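Local coordinates for protein GH59 galactosidase (Clostridium cellulolyticum, PDB 2V4V) that binds xylose as the family 6 carbohydrate-binding module of a larger, multidomain glycoside hydrolase that probably degrades plant polysaccharides, at residues Asn43-Asp48 / Thr103-Val108; Phe53-Ala58 / Phe120-Phe125; Gly79-Ala84 / Thr93-Thr98. All coordinates share one frame; numbering follows the deposited sequence.

Contact 1: Asn43-Asp48 / Thr103-Val108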
ATOM      1  N   ASN A  43       2.875   9.546 -10.658  1.00 11.86           N
ATOM      2  CA  ASN A  43       4.214   9.870 -11.152  1.00 12.98           C
ATOM      3  C   ASN A  43       5.317   9.278 -10.296  1.00 11.69           C
ATOM      4  O   ASN A  43       6.257   9.989  -9.867  1.00 12.53           O
ATOM      5  CB  ASN A  43       4.398  11.383 -11.202  1.00 13.79           C
ATOM      6  CG  ASN A  43       3.371  12.060 -12.069  1.00 17.77           C
ATOM      7  OD1 ASN A  43       2.887  11.464 -13.036  1.00 21.41           O
ATOM      8  ND2 ASN A  43       3.002  13.310 -11.713  1.00 22.53           N
ATOM      9  N   VAL A  44       5.189   7.993 -10.015  1.00 10.07           N
ATOM     10  CA  VAL A  44       6.243   7.283  -9.306  1.00  9.44           C
ATOM     11  C   VAL A  44       7.268   6.768 -10.337  1.00  9.48           C
ATOM     12  O   VAL A  44       6.898   6.131 -11.331  1.00  9.60           O
ATOM     13  CB  VAL A  44       5.685   6.096  -8.510  1.00 10.21           C
ATOM     14  CG1 VAL A  44       6.799   5.335  -7.858  1.00 10.37           C
ATOM     15  CG2 VAL A  44       4.664   6.564  -7.429  1.00  9.43           C
ATOM     16  N   ASP A  45       8.538   7.064 -10.074  1.00  9.91           N
ATOM     17  CA  ASP A  45       9.608   6.694 -11.008  1.00 10.00           C
ATOM     18  C   ASP A  45      10.281   5.423 -10.511  1.00  9.32           C
ATOM     19  O   ASP A  45      10.909   5.415  -9.461  1.00  9.60           O
ATOM     20  CB  ASP A  45      10.630   7.835 -11.101  1.00 10.39           C
ATOM     21  CG  ASP A  45      11.692   7.618 -12.177  1.00 14.16           C
ATOM     22  OD1 ASP A  45      11.712   6.558 -12.859  1.00 13.89           O
ATOM     23  OD2 ASP A  45      12.504   8.559 -12.333  1.00 17.21           O
ATOM     24  N   PHE A  46      10.106   4.338 -11.276  1.00 10.08           N
ATOM     25  CA  PHE A  46      10.712   3.066 -10.962  1.00 10.02           C
ATOM     26  C   PHE A  46      12.120   2.891 -11.491  1.00 11.12           C
ATOM     27  O   PHE A  46      12.782   1.901 -11.154  1.00 11.01           O
ATOM     28  CB  PHE A  46       9.862   1.930 -11.557  1.00  9.58           C
ATOM     29  CG  PHE A  46       8.600   1.708 -10.793  1.00  7.79           C
ATOM     30  CD1 PHE A  46       8.589   0.831  -9.700  1.00  9.41           C
ATOM     31  CD2 PHE A  46       7.455   2.500 -11.078  1.00  9.46           C
ATOM     32  CE1 PHE A  46       7.405   0.662  -8.944  1.00  9.82           C
ATOM     33  CE2 PHE A  46       6.290   2.347 -10.363  1.00  7.46           C
ATOM     34  CZ  PHE A  46       6.250   1.424  -9.290  1.00  7.73           C
ATOM     35  N   GLY A  47      12.573   3.820 -12.332  1.00 12.02           N
ATOM     36  CA  GLY A  47      13.859   3.650 -13.040  1.00 15.45           C
ATOM     37  C   GLY A  47      13.917   2.273 -13.686  1.00 16.65           C
ATOM     38  O   GLY A  47      12.933   1.797 -14.293  1.00 16.97           O
ATOM     39  N   ASP A  48      15.041   1.592 -13.495  1.00 19.10           N
ATOM     40  CA  ASP A  48      15.208   0.219 -13.971  1.00 21.27           C
ATOM     41  C   ASP A  48      15.919  -0.540 -12.865  1.00 21.94           C
ATOM     42  O   ASP A  48      17.130  -0.340 -12.649  1.00 24.68           O
ATOM     43  CB  ASP A  48      16.017   0.219 -15.285  1.00 21.70           C
ATOM     44  CG  ASP A  48      16.691  -1.113 -15.590  1.00 25.71           C
ATOM     45  OD1 ASP A  48      17.938  -1.078 -15.811  1.00 28.92           O
ATOM     46  OD2 ASP A  48      15.996  -2.163 -15.627  1.00 25.81           O
ATOM     47  N   THR A 103       9.646  -0.530 -15.654  1.00 12.54           N
ATOM     48  CA  THR A 103      10.492   0.614 -15.950  1.00 12.93           C
ATOM     49  C   THR A 103       9.678   1.892 -15.842  1.00 12.70           C
ATOM     50  O   THR A 103       8.448   1.856 -15.807  1.00 12.90           O
ATOM     51  CB  THR A 103      11.097   0.518 -17.363  1.00 14.08           C
ATOM     52  OG1 THR A 103      10.075   0.156 -18.300  1.00 17.56           O
ATOM     53  CG2 THR A 103      12.205  -0.522 -17.399  1.00 16.85           C
ATOM     54  N   GLY A 104      10.369   3.024 -15.790  1.00 12.32           N
ATOM     55  CA  GLY A 104       9.751   4.300 -16.104  1.00 12.19           C
ATOM     56  C   GLY A 104       8.805   4.799 -15.034  1.00 11.61           C
ATOM     57  O   GLY A 104       8.775   4.293 -13.914  1.00 11.66           O
ATOM     58  N   LYS A 105       8.019   5.804 -15.424  1.00 11.11           N
ATOM     59  CA  LYS A 105       7.144   6.535 -14.513  1.00 11.42           C
ATOM     60  C   LYS A 105       5.720   6.005 -14.651  1.00 10.17           C
ATOM     61  O   LYS A 105       5.219   5.823 -15.764  1.00 10.45           O
ATOM     62  CB  LYS A 105       7.191   8.015 -14.898  1.00 12.38           C
ATOM     63  CG  LYS A 105       8.489   8.726 -14.548  1.00 17.39           C
ATOM     64  CD  LYS A 105       9.556   8.469 -15.630  1.00 21.79           C
ATOM     65  CE  LYS A 105      10.713   9.475 -15.615  1.00 22.93           C
ATOM     66  NZ  LYS A 105      11.902   8.865 -16.323  1.00 22.33           N
ATOM     67  N   HIS A 106       5.073   5.718 -13.512  1.00  8.66           N
ATOM     68  CA  HIS A 106       3.709   5.228 -13.517  1.00  9.06           C
ATOM     69  C   HIS A 106       2.952   5.750 -12.318  1.00  8.72           C
ATOM     70  O   HIS A 106       3.565   6.047 -11.298  1.00  9.11           O
ATOM     71  CB  HIS A 106       3.750   3.710 -13.443  1.00  8.40           C
ATOM     72  CG  HIS A 106       4.274   3.101 -14.706  1.00  9.01           C
ATOM     73  ND1 HIS A 106       5.586   2.692 -14.884  1.00 12.95           N
ATOM     74  CD2 HIS A 106       3.643   2.874 -15.877  1.00  7.70           C
ATOM     75  CE1 HIS A 106       5.728   2.224 -16.119  1.00  6.21           C
ATOM     76  NE2 HIS A 106       4.568   2.332 -16.742  1.00 12.54           N
ATOM     77  N   ASP A 107       1.630   5.858 -12.456  1.00  7.81           N
ATOM     78  CA  ASP A 107       0.832   6.142 -11.250  1.00  9.06           C
ATOM     79  C   ASP A 107       0.601   4.797 -10.548  1.00  9.51           C
ATOM     80  O   ASP A 107       0.199   3.810 -11.184  1.00 10.51           O
ATOM     81  CB  ASP A 107      -0.507   6.767 -11.566  1.00  8.56           C
ATOM     82  CG  ASP A 107      -0.386   8.076 -12.367  1.00 10.15           C
ATOM     83  OD1 ASP A 107       0.628   8.796 -12.233  1.00 10.70           O
ATOM     84  OD2 ASP A 107      -1.346   8.366 -13.102  1.00 14.27           O
ATOM     85  N   VAL A 108       0.838   4.771  -9.228  1.00  8.54           N
ATOM     86  CA  VAL A 108       0.777   3.507  -8.534  1.00  8.45           C
ATOM     87  C   VAL A 108      -0.556   3.443  -7.778  1.00  8.48           C
ATOM     88  O   VAL A 108      -0.815   4.317  -6.933  1.00  8.17           O
ATOM     89  CB  VAL A 108       1.961   3.336  -7.555  1.00  8.50           C
ATOM     90  CG1 VAL A 108       1.709   2.184  -6.623  1.00  8.77           C
ATOM     91  CG2 VAL A 108       3.270   3.087  -8.324  1.00  7.91           C
TER
HETATM   92  O   HOH W   1      13.349   6.726 -14.954  1.00 15.00           O
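Asp-45 OD1 is gripped by two donors, and one of them ties it to Lys-105 on the facing strand: a water at 2.7 Å from OD1 also accepts a bond from Lys-105 NZ. The other is the backbone N of Gly-47, two residues on, which closes an Asx turn and meets OD1 from above the carboxylate plane, 44° out of it. The lysine bends at chi2 (83°) and runs alongside the aspartate, yet its NZ stays 4.0 Å from Asp-45 OD2, beyond a direct salt bridge. Between the strands, Val-44 and His-106 form an antiparallel hydrogen-bonded pair, and Phe-46 N reaches Gly-104 O at 3.0 Å. That same oxygen lies in the plane of the Phe-46 ring, at its edge. Further round the edge, Phe-46 CZ packs against Val-108 CG2 at 3.5 Å, and Val-44 CG2 rests on the same methyl. Where the chain turns its corner, Asn-43 N donates to Asp-107 OD1 (2.8 Å), using the anti lone pair of that oxygen. Apolar side chains thus close the buried side, while the charges of Asp-45 and Lys-105 meet through water, which probably makes their attraction weaker than a direct pair would give.

Contact 2: Phe53-Ala58 / Phe120-Phe125. With NA (sodium ion), chain C; XYP (beta-D-xylopyranose), chain B.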
ATOM      1  N   PHE A  53       8.682  -4.824  -2.537  1.00 10.13           N
ATOM      2  CA  PHE A  53       7.770  -3.800  -1.949  1.00  9.27           C
ATOM      3  C   PHE A  53       7.657  -4.101  -0.455  1.00  9.74           C
ATOM      4  O   PHE A  53       7.576  -5.268  -0.055  1.00  9.47           O
ATOM      5  CB  PHE A  53       6.415  -3.950  -2.620  1.00  9.27           C
ATOM      6  CG  PHE A  53       5.275  -3.135  -2.007  1.00  7.72           C
ATOM      7  CD1 PHE A  53       4.966  -1.853  -2.485  1.00  7.78           C
ATOM      8  CD2 PHE A  53       4.449  -3.705  -1.036  1.00  8.87           C
ATOM      9  CE1 PHE A  53       3.867  -1.173  -1.993  1.00  7.98           C
ATOM     10  CE2 PHE A  53       3.350  -3.015  -0.533  1.00 10.78           C
ATOM     11  CZ  PHE A  53       3.066  -1.741  -1.018  1.00  9.42           C
ATOM     12  N   GLN A  54       7.667  -3.032   0.343  1.00  8.50           N
ATOM     13  CA  GLN A  54       7.588  -3.120   1.794  1.00  9.08           C
ATOM     14  C   GLN A  54       6.530  -2.141   2.243  1.00  9.65           C
ATOM     15  O   GLN A  54       6.571  -0.956   1.867  1.00  8.70           O
ATOM     16  CB  GLN A  54       8.964  -2.782   2.390  1.00  9.80           C
ATOM     17  CG  GLN A  54       9.067  -2.786   3.913  1.00 12.23           C
ATOM     18  CD  GLN A  54      10.376  -2.158   4.401  1.00 17.82           C
ATOM     19  OE1 GLN A  54      11.082  -1.468   3.641  1.00 20.05           O
ATOM     20  NE2 GLN A  54      10.681  -2.350   5.683  1.00 15.30           N
ATOM     21  N   ALA A  55       5.578  -2.634   3.037  1.00  8.84           N
ATOM     22  CA  ALA A  55       4.528  -1.756   3.570  1.00  9.02           C
ATOM     23  C   ALA A  55       4.464  -1.851   5.093  1.00  9.09           C
ATOM     24  O   ALA A  55       4.574  -2.947   5.662  1.00  9.37           O
ATOM     25  CB  ALA A  55       3.181  -2.155   2.989  1.00  9.91           C
ATOM     26  N   ARG A  56       4.292  -0.679   5.729  1.00  8.44           N
ATOM     27  CA  ARG A  56       4.194  -0.625   7.198  1.00  7.63           C
ATOM     28  C   ARG A  56       2.708  -0.646   7.581  1.00  8.01           C
ATOM     29  O   ARG A  56       2.004   0.305   7.289  1.00  8.54           O
ATOM     30  CB  ARG A  56       4.876   0.660   7.695  1.00  7.52           C
ATOM     31  CG  ARG A  56       5.007   0.769   9.184  1.00  9.97           C
ATOM     32  CD  ARG A  56       6.038  -0.258   9.692  1.00  9.05           C
ATOM     33  NE  ARG A  56       6.119  -0.160  11.148  1.00 10.11           N
ATOM     34  CZ  ARG A  56       6.804  -1.005  11.923  1.00 11.71           C
ATOM     35  NH1 ARG A  56       7.503  -2.011  11.371  1.00 13.13           N
ATOM     36  NH2 ARG A  56       6.774  -0.839  13.247  1.00 14.39           N
ATOM     37  N   VAL A  57       2.257  -1.765   8.137  1.00  7.90           N
ATOM     38  CA  VAL A  57       0.821  -2.046   8.253  1.00  8.33           C
ATOM     39  C   VAL A  57       0.416  -2.553   9.630  1.00  7.83           C
ATOM     40  O   VAL A  57       1.235  -3.147  10.352  1.00  7.95           O
ATOM     41  CB  VAL A  57       0.387  -3.127   7.257  1.00  8.52           C
ATOM     42  CG1 VAL A  57       0.299  -2.549   5.819  1.00  9.08           C
ATOM     43  CG2 VAL A  57       1.354  -4.316   7.327  1.00  9.49           C
ATOM     44  N   ALA A  58      -0.837  -2.298   9.996  1.00  7.46           N
ATOM     45  CA  ALA A  58      -1.395  -2.780  11.269  1.00  7.80           C
ATOM     46  C   ALA A  58      -2.772  -3.397  10.976  1.00  7.60           C
ATOM     47  O   ALA A  58      -3.451  -2.982  10.014  1.00  8.25           O
ATOM     48  CB  ALA A  58      -1.587  -1.629  12.254  1.00  8.29           C
ATOM     49  N   PHE A 120      -6.780  -3.584   7.007  1.00  5.99           N
ATOM     50  CA  PHE A 120      -5.524  -3.187   7.681  1.00  6.32           C
ATOM     51  C   PHE A 120      -5.419  -1.672   7.547  1.00  6.43           C
ATOM     52  O   PHE A 120      -6.231  -1.045   6.799  1.00  6.87           O
ATOM     53  CB  PHE A 120      -4.286  -3.837   7.005  1.00  6.02           C
ATOM     54  CG  PHE A 120      -4.361  -3.860   5.457  1.00  8.23           C
ATOM     55  CD1 PHE A 120      -4.127  -2.716   4.685  1.00  9.06           C
ATOM     56  CD2 PHE A 120      -4.762  -5.044   4.794  1.00  9.64           C
ATOM     57  CE1 PHE A 120      -4.274  -2.781   3.264  1.00 10.09           C
ATOM     58  CE2 PHE A 120      -4.895  -5.113   3.407  1.00  7.99           C
ATOM     59  CZ  PHE A 120      -4.637  -3.993   2.650  1.00  8.30           C
ATOM     60  N   ASN A 121      -4.509  -1.100   8.345  1.00  6.22           N
ATOM     61  CA  ASN A 121      -4.133   0.331   8.253  1.00  7.43           C
ATOM     62  C   ASN A 121      -2.736   0.387   7.609  1.00  8.04           C
ATOM     63  O   ASN A 121      -1.890  -0.499   7.876  1.00  7.97           O
ATOM     64  CB  ASN A 121      -4.048   0.963   9.654  1.00  7.84           C
ATOM     65  CG  ASN A 121      -5.388   1.082  10.336  1.00  7.14           C
ATOM     66  OD1 ASN A 121      -5.479   1.203  11.594  1.00 11.32           O
ATOM     67  ND2 ASN A 121      -6.437   1.005   9.544  1.00  6.86           N
ATOM     68  N   LEU A 122      -2.489   1.434   6.807  1.00  6.78           N
ATOM     69  CA  LEU A 122      -1.209   1.541   6.071  1.00  7.24           C
ATOM     70  C   LEU A 122      -0.564   2.848   6.481  1.00  7.48           C
ATOM     71  O   LEU A 122      -1.164   3.896   6.303  1.00  8.36           O
ATOM     72  CB  LEU A 122      -1.456   1.507   4.541  1.00  7.49           C
ATOM     73  CG  LEU A 122      -0.267   1.746   3.616  1.00  9.25           C
ATOM     74  CD1 LEU A 122       0.762   0.572   3.713  1.00  8.09           C
ATOM     75  CD2 LEU A 122      -0.825   1.820   2.192  1.00  8.27           C
ATOM     76  N   ASN A 123       0.649   2.762   7.033  1.00  7.04           N
ATOM     77  CA  ASN A 123       1.364   3.941   7.478  1.00  7.90           C
ATOM     78  C   ASN A 123       2.203   4.549   6.337  1.00  7.78           C
ATOM     79  O   ASN A 123       2.044   5.712   5.951  1.00  8.77           O
ATOM     80  CB  ASN A 123       2.230   3.547   8.690  1.00  7.70           C
ATOM     81  CG  ASN A 123       3.039   4.703   9.256  1.00 10.64           C
ATOM     82  OD1 ASN A 123       2.987   5.848   8.760  1.00  7.44           O
ATOM     83  ND2 ASN A 123       3.815   4.411  10.309  1.00  7.57           N
ATOM     84  N   TRP A 124       3.052   3.723   5.728  1.00  7.67           N
ATOM     85  CA  TRP A 124       3.911   4.148   4.619  1.00  8.12           C
ATOM     86  C   TRP A 124       4.316   2.897   3.829  1.00  8.25           C
ATOM     87  O   TRP A 124       4.059   1.791   4.265  1.00  8.16           O
ATOM     88  CB  TRP A 124       5.144   4.942   5.118  1.00  8.78           C
ATOM     89  CG  TRP A 124       6.016   4.232   6.099  1.00  8.36           C
ATOM     90  CD1 TRP A 124       5.969   4.350   7.462  1.00  9.85           C
ATOM     91  CD2 TRP A 124       7.055   3.281   5.823  1.00  8.68           C
ATOM     92  NE1 TRP A 124       6.905   3.555   8.057  1.00  8.91           N
ATOM     93  CE2 TRP A 124       7.602   2.897   7.068  1.00  8.35           C
ATOM     94  CE3 TRP A 124       7.623   2.773   4.638  1.00 12.35           C
ATOM     95  CZ2 TRP A 124       8.650   1.971   7.174  1.00 12.68           C
ATOM     96  CZ3 TRP A 124       8.651   1.834   4.742  1.00 11.99           C
ATOM     97  CH2 TRP A 124       9.165   1.469   6.005  1.00 13.50           C
ATOM     98  N   PHE A 125       4.892   3.090   2.641  1.00  7.59           N
ATOM     99  CA  PHE A 125       5.411   1.935   1.925  1.00  8.13           C
ATOM    100  C   PHE A 125       6.609   2.408   1.117  1.00  9.27           C
ATOM    101  O   PHE A 125       6.870   3.618   0.964  1.00  8.79           O
ATOM    102  CB  PHE A 125       4.343   1.360   0.987  1.00  9.22           C
ATOM    103  CG  PHE A 125       3.829   2.367  -0.009  1.00  9.77           C
ATOM    104  CD1 PHE A 125       4.340   2.352  -1.297  1.00 12.45           C
ATOM    105  CD2 PHE A 125       2.842   3.295   0.322  1.00 12.91           C
ATOM    106  CE1 PHE A 125       3.904   3.249  -2.248  1.00 13.78           C
ATOM    107  CE2 PHE A 125       2.412   4.206  -0.624  1.00 13.88           C
ATOM    108  CZ  PHE A 125       2.920   4.172  -1.893  1.00 12.58           C
TER
HETATM  109 NA    NA C3052       2.056   7.629   7.382  1.00  8.04          NA
HETATM  110  O1  XYP B3051     -12.375   2.019  14.293  1.00 12.18           O
HETATM  111  C1  XYP B3051     -11.663   2.005  13.066  1.00 12.45           C
HETATM  112  C2  XYP B3051     -10.213   2.296  13.422  1.00 10.88           C
HETATM  113  C3  XYP B3051      -9.356   2.259  12.169  1.00  8.82           C
HETATM  114  C4  XYP B3051      -9.630   0.983  11.376  1.00  8.24           C
HETATM  115  C5  XYP B3051     -11.140   0.773  11.194  1.00  7.76           C
HETATM  116  O2  XYP B3051     -10.048   3.603  13.959  1.00 12.61           O
HETATM  117  O3  XYP B3051      -7.980   2.349  12.498  1.00  8.76           O
HETATM  118  O4  XYP B3051      -9.042   1.040  10.097  1.00  7.95           O
HETATM  119  O5  XYP B3051     -11.772   0.775  12.454  1.00  9.97           O
HETATM  120  O   HOH W   2       2.757   9.804   8.336  1.00 11.79           O
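Arg-56 leaves its strand over the indole of Trp-124. Its CB sits above the five-membered ring, 3.6 Å from the centroid and 14° off the normal, a CH-pi contact. CG stays on the indole, 3.6 Å from Trp-124 NE1, and also touches Asn-123 CB at 4.0 Å. A bend at chi2 (70°) then carries CD past Thr-93 O, and the guanidinium plane ends only 12° from that of the indole. At the tip NH1 forms a salt bridge with Asp-94 and NH2 another with Glu-25, which also accepts from Asn-123 ND2, a second-shell bond consistent with a fixed amide on Asn-123. The OD1 and backbone O of Asn-123 each bind the sodium ion at 2.4 Å, with Glu-8, Glu-10, Glu-28 and a water completing the site. The backbone joins in: Arg-56 N donates to Trp-124 O and Asn-123 N to Arg-56 O at 2.8 Å. On the buried side, Leu-122 CD1 touches both Ala-55 CB (3.7 Å) and Val-57 CG1. This antiparallel pair belongs to the beta-sandwich of a family 6 carbohydrate-binding module; strand 121-128 carries the sodium ligand Asn-123 and, two residues earlier, Asn-121 of the xylose pocket.

Contact 3: Gly79-Ala84 / Thr93-Thr98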
ATOM      1  N   GLY A  79       2.488  -6.795  -8.322  1.00  7.95           N
ATOM      2  CA  GLY A  79       2.751  -7.575  -7.130  1.00  8.52           C
ATOM      3  C   GLY A  79       1.539  -7.608  -6.246  1.00  7.71           C
ATOM      4  O   GLY A  79       0.655  -6.761  -6.408  1.00  9.86           O
ATOM      5  N   THR A  80       1.500  -8.556  -5.302  1.00  7.85           N
ATOM      6  CA  THR A  80       0.384  -8.648  -4.363  1.00  8.04           C
ATOM      7  C   THR A  80       1.021  -8.872  -3.009  1.00  7.75           C
ATOM      8  O   THR A  80       1.681  -9.909  -2.785  1.00  9.54           O
ATOM      9  CB  THR A  80      -0.547  -9.849  -4.723  1.00  8.83           C
ATOM     10  OG1 THR A  80      -1.049  -9.659  -6.057  1.00 11.26           O
ATOM     11  CG2 THR A  80      -1.745  -9.888  -3.770  1.00 10.46           C
ATOM     12  N   CYS A  81       0.841  -7.891  -2.116  1.00  8.36           N
ATOM     13  CA  CYS A  81       1.549  -7.925  -0.825  1.00  9.35           C
ATOM     14  C   CYS A  81       0.596  -8.505   0.219  1.00  8.84           C
ATOM     15  O   CYS A  81      -0.440  -7.887   0.523  1.00  8.98           O
ATOM     16  CB  CYS A  81       1.871  -6.511  -0.401  1.00  9.21           C
ATOM     17  SG  CYS A  81       3.028  -6.515   1.014  1.00 10.52           S
ATOM     18  N   PRO A  82       0.933  -9.679   0.782  1.00  7.83           N
ATOM     19  CA  PRO A  82       0.025 -10.224   1.783  1.00  7.58           C
ATOM     20  C   PRO A  82       0.208  -9.488   3.085  1.00  7.23           C
ATOM     21  O   PRO A  82       1.332  -9.203   3.520  1.00  7.89           O
ATOM     22  CB  PRO A  82       0.485 -11.689   1.942  1.00  6.93           C
ATOM     23  CG  PRO A  82       1.965 -11.642   1.656  1.00  9.03           C
ATOM     24  CD  PRO A  82       2.131 -10.526   0.582  1.00  8.36           C
ATOM     25  N   VAL A  83      -0.922  -9.204   3.751  1.00  7.40           N
ATOM     26  CA  VAL A  83      -0.901  -8.533   5.062  1.00  7.57           C
ATOM     27  C   VAL A  83      -1.617  -9.391   6.108  1.00  7.91           C
ATOM     28  O   VAL A  83      -2.713  -9.865   5.830  1.00  7.30           O
ATOM     29  CB  VAL A  83      -1.655  -7.168   4.998  1.00  7.13           C
ATOM     30  CG1 VAL A  83      -1.782  -6.581   6.388  1.00  8.87           C
ATOM     31  CG2 VAL A  83      -0.958  -6.189   3.999  1.00 10.18           C
ATOM     32  N   ALA A  84      -0.997  -9.571   7.270  1.00  8.38           N
ATOM     33  CA  ALA A  84      -1.543 -10.426   8.312  1.00  8.77           C
ATOM     34  C   ALA A  84      -1.847  -9.628   9.574  1.00  9.32           C
ATOM     35  O   ALA A  84      -1.218  -8.604   9.843  1.00  9.55           O
ATOM     36  CB  ALA A  84      -0.584 -11.566   8.620  1.00 10.18           C
ATOM     37  N   THR A  93       3.676  -3.626  11.667  1.00  7.52           N
ATOM     38  CA  THR A  93       4.742  -4.529  11.259  1.00  8.43           C
ATOM     39  C   THR A  93       5.052  -4.291   9.772  1.00  8.95           C
ATOM     40  O   THR A  93       4.439  -3.410   9.157  1.00  9.25           O
ATOM     41  CB  THR A  93       4.341  -5.968  11.507  1.00  9.75           C
ATOM     42  OG1 THR A  93       5.512  -6.810  11.462  1.00 10.45           O
ATOM     43  CG2 THR A  93       3.251  -6.419  10.529  1.00  8.57           C
ATOM     44  N   ASP A  94       6.041  -5.010   9.230  1.00  8.31           N
ATOM     45  CA  ASP A  94       6.407  -4.879   7.822  1.00  9.86           C
ATOM     46  C   ASP A  94       5.813  -6.039   7.021  1.00 10.20           C
ATOM     47  O   ASP A  94       6.072  -7.228   7.292  1.00 11.44           O
ATOM     48  CB  ASP A  94       7.926  -4.906   7.646  1.00  9.22           C
ATOM     49  CG  ASP A  94       8.646  -3.686   8.239  1.00 14.01           C
ATOM     50  OD1 ASP A  94       8.041  -2.636   8.556  1.00 10.06           O
ATOM     51  OD2 ASP A  94       9.894  -3.774   8.321  1.00 20.74           O
ATOM     52  N   ALA A  95       5.017  -5.694   6.019  1.00  8.27           N
ATOM     53  CA  ALA A  95       4.515  -6.694   5.067  1.00  9.01           C
ATOM     54  C   ALA A  95       5.377  -6.536   3.830  1.00  9.05           C
ATOM     55  O   ALA A  95       5.769  -5.391   3.472  1.00  9.09           O
ATOM     56  CB  ALA A  95       3.024  -6.448   4.760  1.00  9.17           C
ATOM     57  N   LYS A  96       5.702  -7.641   3.153  1.00  7.98           N
ATOM     58  CA  LYS A  96       6.677  -7.538   2.064  1.00  7.46           C
ATOM     59  C   LYS A  96       6.293  -8.518   0.942  1.00  7.37           C
ATOM     60  O   LYS A  96       5.764  -9.601   1.217  1.00  7.12           O
ATOM     61  CB  LYS A  96       8.068  -7.925   2.606  1.00  9.24           C
ATOM     62  CG  LYS A  96       8.579  -6.857   3.611  1.00 10.67           C
ATOM     63  CD  LYS A  96       9.816  -7.285   4.382  1.00 15.67           C
ATOM     64  CE  LYS A  96       9.457  -8.185   5.577  1.00 16.28           C
ATOM     65  NZ  LYS A  96      10.681  -8.366   6.440  1.00 16.56           N
ATOM     66  N   CYS A  97       6.646  -8.145  -0.289  1.00  7.37           N
ATOM     67  CA  CYS A  97       6.450  -9.042  -1.424  1.00  8.56           C
ATOM     68  C   CYS A  97       7.437  -8.721  -2.551  1.00  8.91           C
ATOM     69  O   CYS A  97       8.096  -7.642  -2.565  1.00  9.92           O
ATOM     70  CB  CYS A  97       5.022  -9.004  -1.967  1.00  8.72           C
ATOM     71  SG  CYS A  97       4.595  -7.363  -2.682  1.00  9.63           S
ATOM     72  N   THR A  98       7.560  -9.673  -3.470  1.00  8.33           N
ATOM     73  CA  THR A  98       8.316  -9.385  -4.664  1.00 10.02           C
ATOM     74  C   THR A  98       7.468  -8.603  -5.666  1.00  9.52           C
ATOM     75  O   THR A  98       6.227  -8.606  -5.626  1.00  9.56           O
ATOM     76  CB  THR A  98       8.803 -10.684  -5.330  1.00 11.46           C
ATOM     77  OG1 THR A  98       7.687 -11.522  -5.628  1.00 13.67           O
ATOM     78  CG2 THR A  98       9.795 -11.416  -4.416  1.00 11.43           C
TER
HETATM   79  O   HOH W   3       3.958 -10.246  -5.591  1.00 11.17           O
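Strands 79-83 and 93-98 run antiparallel at 151°, their axes 5.6 Å apart at the closest point, and no direct hydrogen bond crosses between them. They are edge strands of two different sheets, and what polar link exists goes through water: one molecule accepts from Thr-80 N and donates to Thr-98 O at 2.8 Å. Further along, Pro-82 has no N-H to offer; its ring atom CD lies instead against Cys-97 CB and Lys-96 O.

The side chains do the joining. Two cysteines sit opposite each other, but Cys-81 SG and Cys-97 SG are 4.1 Å apart, so they form no disulfide. Instead each sulfur packs on the partner strand. In Cys-97 the sulfur lies between the backbone N and the carbonyl carbon (chi1 65°), a turn that brings SG up to Cys-81 CA at 3.6 Å and almost as close to its CB. Cys-81 takes the other course, with SG trans to its own N (chi1 -169°), and this sends the sulfur across to Lys-96 N, also at 3.6 Å, and to the methyl of Ala-95. That methyl has further partners: Ala-95 CB also meets Pro-82 O at 3.5 Å and Val-83 CG2 at 4.1 Å. Sulfur and small apolar groups thus fill the gap between two backbones that stand farther apart than the hydrogen-bonded strands of this chain do.

On its far side strand 77-83 is hydrogen-bonded to strand 64-70, whose Ile-66 touches both Cys-81 and Val-83, while strand 91-98 pairs with strand 52-59. Phe-53 of that strand lies against both cysteines and Val-57 against Ala-95 and Val-83, so the contact closes one long margin of the sandwich, where the edges of its two sheets meet over the aromatic and aliphatic core.

In the fold
All three contacts lie in one beta-sandwich. Contact 1 pairs neighbours in the five-strand sheet (38-48 and 105-113), contact 2 pairs neighbours in the four-strand sheet (52-59 and 121-128), and contact 3 joins the edges of both, 77-83 and 91-98. Contacts 2 and 3 have centres 8 Å apart and touch, since strand 91-98 adds on to 52-59; contact 1 lies about 20 Å from either, centre to centre. Along the chain contacts 1 and 2 interleave, each strand of the first being followed by one of the second, whereas contact 3 falls within both spans. The chain thus crosses repeatedly between sheets, and contact 2 alone reaches the sodium and xylose sites.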